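Local coordinates for protein putative phophotriesterase (Proteus mirabilis, PDB 3RHG) that binds two zinc ions per subunit and, as a member of the phosphotriesterase family of amidohydrolases, probably hydrolyses ester bonds, at residues 22-27 against 290-295; 89-94 against 118-123; 227-232 against 252-257; 17-22 against 332-337. All coordinates share one frame; numbering follows the deposited sequence. Where two conformers were deposited one is given.

Contact 1. Residues 22-27 against 290-295. With ZN (zinc ion), chain B.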
loop_
_atom_site.group_PDB
_atom_site.type_symbol
_atom_site.label_atom_id
_atom_site.label_comp_id
_atom_site.label_asym_id
_atom_site.label_seq_id
_atom_site.Cartn_x
_atom_site.Cartn_y
_atom_site.Cartn_z
ATOM N N PRO A 22 -4.824 -21.482 0.572
ATOM C CA PRO A 22 -6.006 -22.065 -0.100
ATOM C C PRO A 22 -6.511 -21.327 -1.329
ATOM O O PRO A 22 -7.439 -21.819 -1.994
ATOM C CB PRO A 22 -7.079 -22.053 1.010
ATOM C CG PRO A 22 -6.707 -20.825 1.825
ATOM C CD PRO A 22 -5.174 -20.805 1.832
ATOM N N HIS A 23 -5.972 -20.148 -1.622
ATOM C CA HIS A 23 -6.484 -19.442 -2.813
ATOM C C HIS A 23 -5.393 -18.589 -3.457
ATOM O O HIS A 23 -5.144 -17.459 -3.014
ATOM C CB HIS A 23 -7.705 -18.557 -2.497
ATOM C CG HIS A 23 -8.320 -17.917 -3.721
ATOM N ND1 HIS A 23 -9.587 -18.224 -4.179
ATOM C CD2 HIS A 23 -7.824 -16.993 -4.583
ATOM C CE1 HIS A 23 -9.850 -17.511 -5.265
ATOM N NE2 HIS A 23 -8.795 -16.756 -5.538
ATOM N N GLU A 24 -4.756 -19.135 -4.492
ATOM C CA GLU A 24 -3.671 -18.441 -5.198
ATOM C C GLU A 24 -3.825 -18.733 -6.680
ATOM O O GLU A 24 -4.617 -19.593 -7.054
ATOM C CB GLU A 24 -2.296 -18.965 -4.703
ATOM C CG GLU A 24 -2.102 -18.850 -3.210
ATOM C CD GLU A 24 -2.053 -17.419 -2.737
ATOM O OE1 GLU A 24 -1.829 -16.483 -3.562
ATOM O OE2 GLU A 24 -2.249 -17.217 -1.524
ATOM N N HIS A 25 -3.075 -18.024 -7.516
ATOM C CA HIS A 25 -2.958 -18.412 -8.917
ATOM C C HIS A 25 -1.505 -18.556 -9.272
ATOM O O HIS A 25 -0.770 -17.585 -9.226
ATOM C CB HIS A 25 -3.683 -17.426 -9.845
ATOM C CG HIS A 25 -5.120 -17.258 -9.466
ATOM N ND1 HIS A 25 -6.111 -18.084 -9.946
ATOM C CD2 HIS A 25 -5.715 -16.435 -8.567
ATOM C CE1 HIS A 25 -7.268 -17.747 -9.405
ATOM N NE2 HIS A 25 -7.059 -16.742 -8.568
ATOM N N LEU A 26 -1.085 -19.785 -9.559
ATOM C CA LEU A 26 0.283 -20.014 -10.030
ATOM C C LEU A 26 0.405 -19.696 -11.514
ATOM O O LEU A 26 1.323 -18.980 -11.910
ATOM C CB LEU A 26 0.746 -21.452 -9.765
ATOM C CG LEU A 26 1.188 -21.698 -8.313
ATOM C CD1 LEU A 26 0.020 -21.428 -7.353
ATOM C CD2 LEU A 26 1.759 -23.117 -8.125
ATOM N N PHE A 27 -0.515 -20.247 -12.308
ATOM C CA PHE A 27 -0.548 -20.045 -13.757
ATOM C C PHE A 27 -1.941 -19.590 -14.166
ATOM O O PHE A 27 -2.943 -20.296 -13.964
ATOM C CB PHE A 27 -0.138 -21.325 -14.495
ATOM C CG PHE A 27 1.233 -21.814 -14.105
ATOM C CD1 PHE A 27 2.374 -21.194 -14.622
ATOM C CD2 PHE A 27 1.395 -22.869 -13.209
ATOM C CE1 PHE A 27 3.641 -21.600 -14.254
ATOM C CE2 PHE A 27 2.667 -23.286 -12.833
ATOM C CZ PHE A 27 3.794 -22.652 -13.351
ATOM N N VAL A 290 -10.291 -18.665 6.652
ATOM C CA VAL A 290 -9.036 -19.010 5.973
ATOM C C VAL A 290 -8.434 -17.753 5.341
ATOM O O VAL A 290 -9.156 -16.761 5.116
ATOM C CB VAL A 290 -9.186 -20.164 4.959
ATOM C CG1 VAL A 290 -9.388 -21.494 5.680
ATOM C CG2 VAL A 290 -10.345 -19.865 3.986
ATOM N N LEU A 291 -7.135 -17.816 5.043
ATOM C CA LEU A 291 -6.328 -16.646 4.654
ATOM C C LEU A 291 -5.492 -16.961 3.434
ATOM O O LEU A 291 -4.935 -18.048 3.335
ATOM C CB LEU A 291 -5.328 -16.322 5.767
ATOM C CG LEU A 291 -5.908 -16.132 7.168
ATOM C CD1 LEU A 291 -4.790 -15.894 8.182
ATOM C CD2 LEU A 291 -6.944 -15.014 7.247
ATOM N N SER A 292 -5.383 -16.021 2.489
ATOM C CA SER A 292 -4.507 -16.249 1.348
ATOM C C SER A 292 -4.168 -14.889 0.700
ATOM O O SER A 292 -4.593 -13.835 1.215
ATOM C CB SER A 292 -5.172 -17.224 0.347
ATOM O OG SER A 292 -4.260 -18.239 -0.090
ATOM N N HIS A 293 -3.392 -14.912 -0.393
ATOM C CA HIS A 293 -2.910 -13.690 -1.061
ATOM C C HIS A 293 -3.632 -13.396 -2.382
ATOM O O HIS A 293 -3.619 -12.260 -2.847
ATOM C CB HIS A 293 -1.423 -13.845 -1.443
ATOM C CG HIS A 293 -0.525 -14.235 -0.312
ATOM N ND1 HIS A 293 -0.287 -15.556 0.014
ATOM C CD2 HIS A 293 0.225 -13.489 0.543
ATOM C CE1 HIS A 293 0.569 -15.609 1.028
ATOM N NE2 HIS A 293 0.898 -14.371 1.366
ATOM N N ASP A 294 -4.176 -14.434 -3.021
ATOM C CA ASP A 294 -4.737 -14.287 -4.372
ATOM C C ASP A 294 -3.751 -13.693 -5.354
ATOM O O ASP A 294 -4.130 -12.841 -6.161
ATOM C CB ASP A 294 -6.058 -13.483 -4.368
ATOM C CG ASP A 294 -6.861 -13.683 -5.637
ATOM O OD1 ASP A 294 -6.688 -14.749 -6.284
ATOM O OD2 ASP A 294 -7.662 -12.770 -6.014
ATOM N N VAL A 295 -2.493 -14.127 -5.307
ATOM C CA VAL A 295 -1.535 -13.716 -6.341
ATOM C C VAL A 295 -2.153 -14.040 -7.702
ATOM O O VAL A 295 -2.526 -15.183 -7.953
ATOM C CB VAL A 295 -0.170 -14.418 -6.188
ATOM C CG1 VAL A 295 0.716 -14.168 -7.430
ATOM C CG2 VAL A 295 0.526 -13.933 -4.918
HETATM ZN ZN ZN B . -8.423 -15.909 -7.375
#
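Glu-24 reaches across to the backbone of 292-295 and is held there by both carboxylate oxygens. Its chain bends at chi2 (-66°), which turns the carboxylate toward that backbone. OE2 takes three hydrogen bonds: the backbone N of His-293 on the syn side, and, both from above the carboxylate plane, the hydroxyl of Ser-292, with OG 2.7 Å from Glu-24 OE2, and His-293 ND1, with OE2 near the plane of the imidazole. His-293 NE2 bonds the backbone N of Val-312, so the ring is held at both nitrogens. OE1 of Glu-24 receives Val-295 N at 3.0 Å, nearly along its C-O axis. So many donors probably stabilise the carboxylate. Ser-292 OG also accepts the backbone N of His-23, and Pro-22 CD packs against the same hydroxyl.

Asp-294 works on the metal side. With CG anti to its backbone N (chi1 -162°), its carboxylate lies alongside the rings of His-23 and His-25, and OD1 sits at the edge of both, in plane. The zinc ion joins them: His-23 NE2 binds it at 2.1 Å, His-25 NE2 at 2.0 Å and Asp-294 OD1 at a longer 2.4 Å. Backbone bonds from Asp-294 N to His-23 O and from His-25 N to Val-295 O tie the two segments together. Second-shell partners orient the rings, Asn-197 on His-23 ND1 and Thr-96 on His-25 ND1, while Glu-166 also binds this zinc ion. Here the first and last barrel strands meet, and the His-X-His pair with the aspartate after strand eight is the metal signature of the amidohydrolase superfamily.

Contact 2. Residues 89-94 against 118-123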
loop_
_atom_site.group_PDB
_atom_site.type_symbol
_atom_site.label_atom_id
_atom_site.label_comp_id
_atom_site.label_asym_id
_atom_site.label_seq_id
_atom_site.Cartn_x
_atom_site.Cartn_y
_atom_site.Cartn_z
ATOM N N GLY A 89 6.259 -23.551 4.059
ATOM C CA GLY A 89 5.070 -23.742 3.214
ATOM C C GLY A 89 5.082 -25.131 2.604
ATOM O O GLY A 89 6.123 -25.574 2.080
ATOM N N LYS A 90 3.945 -25.831 2.666
ATOM C CA LYS A 90 3.882 -27.222 2.184
ATOM C C LYS A 90 2.842 -27.449 1.097
ATOM O O LYS A 90 2.989 -28.353 0.273
ATOM C CB LYS A 90 3.648 -28.218 3.351
ATOM C CG LYS A 90 4.620 -28.110 4.512
ATOM C CD LYS A 90 5.992 -28.672 4.189
ATOM C CE LYS A 90 6.857 -28.755 5.458
ATOM N NZ LYS A 90 8.317 -28.640 5.196
ATOM N N THR A 91 1.778 -26.648 1.104
ATOM C CA THR A 91 0.655 -26.880 0.205
ATOM C C THR A 91 0.137 -25.557 -0.341
ATOM O O THR A 91 -0.021 -24.592 0.415
ATOM C CB THR A 91 -0.487 -27.623 0.942
ATOM O OG1 THR A 91 0.022 -28.848 1.519
ATOM C CG2 THR A 91 -1.659 -27.933 -0.008
ATOM N N ILE A 92 -0.153 -25.527 -1.646
ATOM C CA ILE A 92 -0.715 -24.331 -2.274
ATOM C C ILE A 92 -1.807 -24.727 -3.256
ATOM O O ILE A 92 -1.672 -25.740 -3.962
ATOM C CB ILE A 92 0.401 -23.456 -2.954
ATOM C CG1 ILE A 92 -0.151 -22.087 -3.387
ATOM C CG2 ILE A 92 1.051 -24.194 -4.121
ATOM C CD1 ILE A 92 0.962 -21.066 -3.716
ATOM N N VAL A 93 -2.908 -23.974 -3.260
ATOM C CA VAL A 93 -4.028 -24.249 -4.165
ATOM C C VAL A 93 -4.057 -23.218 -5.280
ATOM O O VAL A 93 -4.110 -22.022 -5.015
ATOM C CB VAL A 93 -5.395 -24.188 -3.427
ATOM C CG1 VAL A 93 -6.573 -24.465 -4.387
ATOM C CG2 VAL A 93 -5.429 -25.173 -2.268
ATOM N N ASP A 94 -4.005 -23.699 -6.516
ATOM C CA ASP A 94 -4.196 -22.836 -7.674
ATOM C C ASP A 94 -5.692 -22.832 -7.987
ATOM O O ASP A 94 -6.243 -23.876 -8.348
ATOM C CB ASP A 94 -3.418 -23.380 -8.870
ATOM C CG ASP A 94 -3.687 -22.599 -10.139
ATOM O OD1 ASP A 94 -3.015 -21.590 -10.368
ATOM O OD2 ASP A 94 -4.558 -23.023 -10.927
ATOM N N ASN A 118 3.051 -29.450 -2.297
ATOM C CA ASN A 118 1.776 -30.057 -2.683
ATOM C C ASN A 118 0.999 -29.005 -3.463
ATOM O O ASN A 118 0.699 -27.941 -2.926
ATOM C CB ASN A 118 0.950 -30.475 -1.457
ATOM C CG ASN A 118 1.661 -31.485 -0.560
ATOM O OD1 ASN A 118 2.269 -32.463 -1.037
ATOM N ND2 ASN A 118 1.577 -31.261 0.753
ATOM N N VAL A 119 0.700 -29.271 -4.737
ATOM C CA VAL A 119 -0.004 -28.282 -5.546
ATOM C C VAL A 119 -1.370 -28.836 -5.903
ATOM O O VAL A 119 -1.476 -29.937 -6.464
ATOM C CB VAL A 119 0.774 -27.957 -6.835
ATOM C CG1 VAL A 119 -0.048 -27.030 -7.741
ATOM C CG2 VAL A 119 2.105 -27.320 -6.506
ATOM N N VAL A 120 -2.417 -28.085 -5.563
ATOM C CA VAL A 120 -3.773 -28.529 -5.818
ATOM C C VAL A 120 -4.331 -27.702 -6.989
ATOM O O VAL A 120 -4.263 -26.450 -6.976
ATOM C CB VAL A 120 -4.654 -28.359 -4.560
ATOM C CG1 VAL A 120 -6.107 -28.706 -4.849
ATOM C CG2 VAL A 120 -4.085 -29.196 -3.358
ATOM N N ALA A 121 -4.843 -28.400 -8.007
ATOM C CA ALA A 121 -5.523 -27.730 -9.138
ATOM C C ALA A 121 -7.023 -27.628 -8.864
ATOM O O ALA A 121 -7.576 -28.327 -7.987
ATOM C CB ALA A 121 -5.264 -28.464 -10.451
ATOM N N SER A 122 -7.678 -26.750 -9.614
ATOM C CA SER A 122 -9.099 -26.498 -9.433
ATOM C C SER A 122 -9.862 -26.725 -10.717
ATOM O O SER A 122 -9.295 -26.653 -11.829
ATOM C CB SER A 122 -9.346 -25.066 -8.943
ATOM O OG SER A 122 -8.743 -24.859 -7.682
ATOM N N SER A 123 -11.158 -26.992 -10.542
ATOM C CA SER A 123 -12.099 -27.129 -11.650
ATOM C C SER A 123 -13.328 -26.287 -11.338
ATOM O O SER A 123 -14.015 -26.525 -10.343
ATOM C CB SER A 123 -12.518 -28.603 -11.803
ATOM O OG SER A 123 -13.535 -28.724 -12.780
HETATM O O HOH W 1 -6.153 -25.107 -11.361
#
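The Asn-118 side chain crosses that of Thr-91 and gives an ND2 hydrogen to Thr-91 OG1 at 3.0 Å. The bond is almost straight (172°) and the hydroxyl oxygen lies in the amide plane; that oxygen has a second partner in Met-17 O. Having CG beside its own backbone N (chi1 -59°) brings the Asn-118 amide back across Lys-90 O and Thr-91.

Further along, pairs of side chains stand side by side, pointing the same way. Val-93 CG2 rests 4.0 Å from Val-120 CB on the sheet face that also carries Thr-91 and Asn-118, while Ile-92 CG2 meets Val-119 CG2 at 4.1 Å on the other. Between the two faces runs the parallel ladder, Lys-90 O and Ile-92 N bonding Asn-118, then Ile-92 O and Asp-94 N bonding Val-120. Past Val-120, Ser-122 OG donates to Asp-94 O at 2.8 Å. A water accepts Ser-122 N and lies close to Asp-94 OD2, while Asp-94 OD1 accepts Leu-26 N.

Helix 105-115 makes the crossover of this beta-alpha-beta unit and covers Val-119 and Ala-121. Strand 4-7 packs on Thr-91, Asn-118 and Val-120, and strand 19-24 lies along the other edge of 89-94.

Contact 3. Residues 227-232 against 252-257. With ZN (zinc ion), chain C; BEZ (benzoic acid), chain D.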
loop_
_atom_site.group_PDB
_atom_site.type_symbol
_atom_site.label_atom_id
_atom_site.label_comp_id
_atom_site.label_asym_id
_atom_site.label_seq_id
_atom_site.Cartn_x
_atom_site.Cartn_y
_atom_site.Cartn_z
ATOM N N LEU A 227 -16.348 -18.677 0.893
ATOM C CA LEU A 227 -16.647 -17.466 0.142
ATOM C C LEU A 227 -15.350 -16.683 -0.070
ATOM O O LEU A 227 -14.812 -16.118 0.862
ATOM C CB LEU A 227 -17.729 -16.610 0.835
ATOM C CG LEU A 227 -19.062 -17.328 1.084
ATOM C CD1 LEU A 227 -20.099 -16.356 1.702
ATOM C CD2 LEU A 227 -19.588 -17.900 -0.246
ATOM N N ALA A 228 -14.835 -16.678 -1.293
ATOM C CA ALA A 228 -13.621 -15.928 -1.605
ATOM C C ALA A 228 -13.886 -14.417 -1.574
ATOM O O ALA A 228 -15.018 -13.956 -1.674
ATOM C CB ALA A 228 -13.086 -16.315 -3.006
ATOM N N HIS A 229 -12.811 -13.665 -1.448
ATOM C CA HIS A 229 -12.840 -12.218 -1.517
ATOM C C HIS A 229 -13.801 -11.631 -0.476
ATOM O O HIS A 229 -14.577 -10.711 -0.749
ATOM C CB HIS A 229 -13.222 -11.769 -2.934
ATOM C CG HIS A 229 -12.529 -12.530 -4.020
ATOM N ND1 HIS A 229 -11.217 -12.941 -3.920
ATOM C CD2 HIS A 229 -12.960 -12.951 -5.233
ATOM C CE1 HIS A 229 -10.874 -13.606 -5.010
ATOM N NE2 HIS A 229 -11.906 -13.614 -5.833
ATOM N N SER A 230 -13.739 -12.172 0.736
ATOM C CA SER A 230 -14.501 -11.612 1.830
ATOM C C SER A 230 -13.837 -10.330 2.348
ATOM O O SER A 230 -14.459 -9.585 3.109
ATOM C CB SER A 230 -14.618 -12.641 2.967
ATOM O OG SER A 230 -15.347 -13.794 2.546
ATOM N N ASP A 231 -12.586 -10.074 1.944
ATOM C CA ASP A 231 -11.813 -8.973 2.534
ATOM C C ASP A 231 -12.533 -7.615 2.459
ATOM O O ASP A 231 -12.569 -6.885 3.446
ATOM C CB ASP A 231 -10.402 -8.846 1.917
ATOM C CG ASP A 231 -9.724 -10.201 1.688
ATOM O OD1 ASP A 231 -8.564 -10.343 2.129
ATOM O OD2 ASP A 231 -10.342 -11.111 1.070
ATOM N N PRO A 232 -13.104 -7.258 1.287
ATOM C CA PRO A 232 -13.665 -5.902 1.222
ATOM C C PRO A 232 -14.951 -5.717 2.021
ATOM O O PRO A 232 -15.445 -4.585 2.105
ATOM C CB PRO A 232 -13.924 -5.691 -0.287
ATOM C CG PRO A 232 -13.016 -6.698 -0.974
ATOM C CD PRO A 232 -13.091 -7.901 -0.044
ATOM N N PHE A 252 -10.358 -14.660 3.482
ATOM C CA PHE A 252 -9.709 -13.378 3.308
ATOM C C PHE A 252 -8.500 -13.681 2.473
ATOM O O PHE A 252 -7.441 -14.046 2.995
ATOM C CB PHE A 252 -9.338 -12.761 4.668
ATOM C CG PHE A 252 -10.538 -12.316 5.470
ATOM C CD1 PHE A 252 -10.895 -10.971 5.528
ATOM C CD2 PHE A 252 -11.318 -13.248 6.153
ATOM C CE1 PHE A 252 -12.021 -10.557 6.262
ATOM C CE2 PHE A 252 -12.435 -12.862 6.895
ATOM C CZ PHE A 252 -12.787 -11.507 6.965
ATOM N N ASP A 253 -8.670 -13.590 1.158
ATOM C CA ASP A 253 -7.633 -14.029 0.243
ATOM C C ASP A 253 -6.972 -12.860 -0.503
ATOM O O ASP A 253 -6.273 -13.081 -1.498
ATOM C CB ASP A 253 -8.222 -15.038 -0.761
ATOM C CG ASP A 253 -9.524 -14.563 -1.358
ATOM O OD1 ASP A 253 -9.622 -13.352 -1.599
ATOM O OD2 ASP A 253 -10.460 -15.375 -1.538
ATOM N N MET A 254 -7.142 -11.630 -0.007
ATOM C CA MET A 254 -6.554 -10.457 -0.681
ATOM C C MET A 254 -5.530 -9.817 0.236
ATOM O O MET A 254 -5.254 -8.620 0.163
ATOM C CB MET A 254 -7.641 -9.463 -1.077
ATOM C CG MET A 254 -8.654 -10.095 -2.008
ATOM S SD MET A 254 -10.210 -9.174 -2.158
ATOM C CE MET A 254 -9.667 -7.687 -2.976
ATOM N N ILE A 255 -4.951 -10.633 1.116
ATOM C CA ILE A 255 -4.074 -10.071 2.133
ATOM C C ILE A 255 -2.768 -9.651 1.505
ATOM O O ILE A 255 -2.057 -10.482 0.928
ATOM C CB ILE A 255 -3.867 -11.083 3.293
ATOM C CG1 ILE A 255 -5.202 -11.289 4.018
ATOM C CG2 ILE A 255 -2.780 -10.586 4.295
ATOM C CD1 ILE A 255 -5.170 -12.401 5.057
ATOM N N GLY A 256 -2.451 -8.358 1.621
ATOM C CA GLY A 256 -1.288 -7.793 0.957
ATOM C C GLY A 256 -1.468 -7.526 -0.532
ATOM O O GLY A 256 -0.478 -7.299 -1.254
ATOM N N LEU A 257 -2.718 -7.491 -0.999
ATOM C CA LEU A 257 -2.948 -7.221 -2.410
ATOM C C LEU A 257 -2.443 -5.797 -2.792
ATOM O O LEU A 257 -1.702 -5.612 -3.777
ATOM C CB LEU A 257 -4.433 -7.453 -2.744
ATOM C CG LEU A 257 -4.889 -7.065 -4.152
ATOM C CD1 LEU A 257 -4.249 -8.000 -5.105
ATOM C CD2 LEU A 257 -6.383 -7.136 -4.251
HETATM ZN ZN ZN C . -11.977 -14.352 -7.732
HETATM C C BEZ D . -12.332 -8.588 -8.449
HETATM O O1 BEZ D . -13.432 -9.128 -8.205
HETATM O O2 BEZ D . -12.247 -7.746 -9.374
HETATM C C1 BEZ D . -11.116 -8.933 -7.649
HETATM C C2 BEZ D . -11.144 -9.969 -6.711
HETATM C C3 BEZ D . -9.994 -10.283 -5.988
HETATM C C4 BEZ D . -8.829 -9.554 -6.183
HETATM C C5 BEZ D . -8.811 -8.515 -7.108
HETATM C C6 BEZ D . -9.947 -8.201 -7.849
#
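Asp-253 grips His-229 twice, both times on the syn side: OD2 accepts the backbone N at 2.9 Å and OD1 accepts ring ND1 at 2.8 Å. Its chi1 of 47° tucks the carboxylate between its own backbone N and carbonyl carbon, and its plane stands 70° from the imidazole. In return Asp-231 OD1 takes Met-254 N at 2.9 Å, from above the carboxylate plane, and OD2 makes a weak bond with Asp-253 N. The two acids come close, Asp-231 OD2 lying 3.6 Å from Asp-253 OD1, a proximity the surrounding N-H groups probably offset.

The metal uses the far side of the same ring. His-229 NE2 binds the zinc ion at 2.0 Å; Glu-166 and His-199 also bind it. ND1 on Asp-253 and NE2 on the zinc ion together fix the ring's rotation.

Nonpolar contacts fill the rest. One face of the His-229 ring carries Ala-228 CB and the opposite face the ring of benzoic acid, whose C3 is 3.6 Å from His-229 CE1. Met-254 crosses Pro-232 at about a right angle, with SD on CD, and its methyl CE touches C4 of benzoic acid, as does Leu-257 CD2. Ser-230 CB sits over a face of Phe-252.

The loops leave the C-terminal ends of the sixth and seventh barrel strands and form part of the binuclear metal site and ligand pocket of an amidohydrolase barrel.

Contact 4. Residues 17-22 against 332-337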
loop_
_atom_site.group_PDB
_atom_site.type_symbol
_atom_site.label_atom_id
_atom_site.label_comp_id
_atom_site.label_asym_id
_atom_site.label_seq_id
_atom_site.Cartn_x
_atom_site.Cartn_y
_atom_site.Cartn_z
ATOM N N MET A 17 -0.779 -31.841 5.350
ATOM C CA MET A 17 -0.822 -30.649 4.482
ATOM C C MET A 17 0.071 -29.505 4.972
ATOM O O MET A 17 0.569 -28.715 4.168
ATOM C CB MET A 17 -2.253 -30.183 4.294
ATOM C CG MET A 17 -3.062 -31.159 3.470
ATOM S SD MET A 17 -4.823 -30.712 3.451
ATOM C CE MET A 17 -4.757 -29.049 2.786
ATOM N N GLY A 18 0.317 -29.426 6.281
ATOM C CA GLY A 18 1.155 -28.340 6.792
ATOM C C GLY A 18 0.651 -26.942 6.424
ATOM O O GLY A 18 -0.540 -26.736 6.209
ATOM N N LEU A 19 1.568 -25.982 6.408
ATOM C CA LEU A 19 1.242 -24.601 6.078
ATOM C C LEU A 19 0.699 -24.557 4.658
ATOM O O LEU A 19 1.389 -24.962 3.703
ATOM C CB LEU A 19 2.489 -23.726 6.215
ATOM C CG LEU A 19 2.415 -22.239 5.863
ATOM C CD1 LEU A 19 1.348 -21.537 6.704
ATOM C CD2 LEU A 19 3.795 -21.593 6.053
ATOM N N THR A 20 -0.532 -24.054 4.527
ATOM C CA THR A 20 -1.295 -24.163 3.286
ATOM C C THR A 20 -1.871 -22.802 2.905
ATOM O O THR A 20 -2.400 -22.077 3.751
ATOM C CB THR A 20 -2.468 -25.138 3.484
ATOM O OG1 THR A 20 -1.945 -26.448 3.746
ATOM C CG2 THR A 20 -3.331 -25.237 2.207
ATOM N N LEU A 21 -1.804 -22.483 1.617
ATOM C CA LEU A 21 -2.447 -21.277 1.056
ATOM C C LEU A 21 -3.585 -21.754 0.161
ATOM O O LEU A 21 -3.348 -22.373 -0.884
ATOM C CB LEU A 21 -1.448 -20.478 0.236
ATOM C CG LEU A 21 -0.286 -19.848 1.013
ATOM C CD1 LEU A 21 0.745 -19.222 0.020
ATOM C CD2 LEU A 21 -0.837 -18.810 1.978
ATOM N N PRO A 22 -4.824 -21.482 0.572
ATOM C CA PRO A 22 -6.006 -22.065 -0.100
ATOM C C PRO A 22 -6.511 -21.327 -1.329
ATOM O O PRO A 22 -7.439 -21.819 -1.994
ATOM C CB PRO A 22 -7.079 -22.053 1.010
ATOM C CG PRO A 22 -6.707 -20.825 1.825
ATOM C CD PRO A 22 -5.174 -20.805 1.832
ATOM N N LYS A 332 -3.422 -22.208 14.090
ATOM C CA LYS A 332 -4.419 -22.970 13.326
ATOM C C LYS A 332 -4.827 -22.300 12.016
ATOM O O LYS A 332 -5.297 -22.986 11.089
ATOM C CB LYS A 332 -5.672 -23.228 14.171
ATOM C CG LYS A 332 -5.432 -24.172 15.346
ATOM C CD LYS A 332 -6.684 -24.359 16.225
ATOM C CE LYS A 332 -6.344 -25.109 17.513
ATOM N NZ LYS A 332 -7.532 -25.339 18.396
ATOM N N LEU A 333 -4.672 -20.976 11.941
ATOM C CA LEU A 333 -5.281 -20.215 10.832
ATOM C C LEU A 333 -4.771 -20.644 9.468
ATOM O O LEU A 333 -5.536 -20.634 8.508
ATOM C CB LEU A 333 -5.065 -18.710 10.998
ATOM C CG LEU A 333 -5.908 -18.021 12.079
ATOM C CD1 LEU A 333 -5.447 -16.586 12.248
ATOM C CD2 LEU A 333 -7.399 -18.062 11.728
ATOM N N CYS A 334 -3.485 -21.005 9.391
ATOM C CA CYS A 334 -2.860 -21.361 8.107
ATOM C C CYS A 334 -2.512 -22.838 8.012
ATOM O O CYS A 334 -1.832 -23.251 7.065
ATOM C CB CYS A 334 -1.600 -20.532 7.862
ATOM S SG CYS A 334 -1.930 -18.769 7.701
ATOM N N ILE A 335 -2.913 -23.617 9.026
ATOM C CA ILE A 335 -2.637 -25.052 9.051
ATOM C C ILE A 335 -3.921 -25.861 9.226
ATOM O O ILE A 335 -4.495 -26.341 8.233
ATOM C CB ILE A 335 -1.615 -25.393 10.163
ATOM C CG1 ILE A 335 -0.330 -24.585 9.928
ATOM C CG2 ILE A 335 -1.298 -26.897 10.160
ATOM C CD1 ILE A 335 0.697 -24.677 11.024
ATOM N N ASP A 336 -4.412 -25.960 10.467
ATOM C CA ASP A 336 -5.642 -26.710 10.725
ATOM C C ASP A 336 -6.829 -26.225 9.885
ATOM O O ASP A 336 -7.600 -27.037 9.365
ATOM C CB ASP A 336 -6.050 -26.634 12.192
ATOM C CG ASP A 336 -4.938 -27.053 13.131
ATOM O OD1 ASP A 336 -5.231 -27.803 14.097
ATOM O OD2 ASP A 336 -3.787 -26.606 12.923
ATOM N N ASN A 337 -7.002 -24.910 9.794
ATOM C CA ASN A 337 -8.200 -24.365 9.150
ATOM C C ASN A 337 -8.272 -24.724 7.650
ATOM O O ASN A 337 -9.258 -25.323 7.208
ATOM C CB ASN A 337 -8.295 -22.857 9.373
ATOM C CG ASN A 337 -8.792 -22.501 10.770
ATOM O OD1 ASN A 337 -8.765 -23.338 11.698
ATOM N ND2 ASN A 337 -9.205 -21.244 10.949
HETATM O O HOH W 2 -2.687 -28.129 6.989
#
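This is a small, partly buried contact between backbone and nonpolar groups, set where the first barrel strand, 19-24, begins and where the chain passes from helix 327-333 to helix 336-343. Cys-334, Ile-335 and Leu-19 do most of the touching. Thr-20 N donates to Cys-334 O at 3.0 Å, a nearly straight bond (161°), and the CA of Leu-19 comes to 3.5 Å from the same Cys-334 O as a CA-H...O contact.

On the nonpolar side, with chi1 at 177° the Leu-19 chain runs out beside its carbonyl carbon, and CD1 lands by Cys-334. CD1 lies only 3.3 Å from Cys-334 CB, tighter than usual van der Waals contact, but Leu-19 was modelled in two conformers and that closeness is doubtful. Ile-335 closes the outer side: CG1 faces Leu-19 CA at 4.2 Å and CG2 faces Gly-18 O.

The carbonyl of Gly-18 is shared. Thr-20 OG1 donates to it from above the carbonyl plane, folding the threonine hydroxyl back on its own strand, and a water donates to it as well. That water lies 2.7 Å from Gly-18 O and 2.8 Å from Ile-335 O, bridging the two segments.

Ile-335 takes the N-cap position of the last helix, and Lys-332 O accepts both Ile-335 N and Asn-337 N, which ties the turn together. Cys-334 also packs on Val-312 and Leu-317 of helix 311-322, and Thr-20 on Pro-338 and Leu-342. The contact joins the turn between the last two helices to the N-terminal start of strand one in a (beta/alpha)8 barrel.

Overall arrangement
The eight parallel strands run in sequence order, from 19-24 to 289-291, and contact 1 brings these first and last strands together at the ends that carry the metals. Contacts 2 and 3 both lie inside the loop it closes, in series along the chain, with centres about 18 Å apart and no touch between them. Contact 4 encloses all three and shares Pro-22 and strand 19-24 with contact 1, their centres about 12 Å apart. Contacts 2 and 3 each touch contact 1, their centres about 9 Å from its own: strand 89-94 borders 19-24, and Phe-252 pairs with 290-292. Contacts 1 and 3 each hold one zinc ion, while contacts 2 and 4 belong to the scaffold.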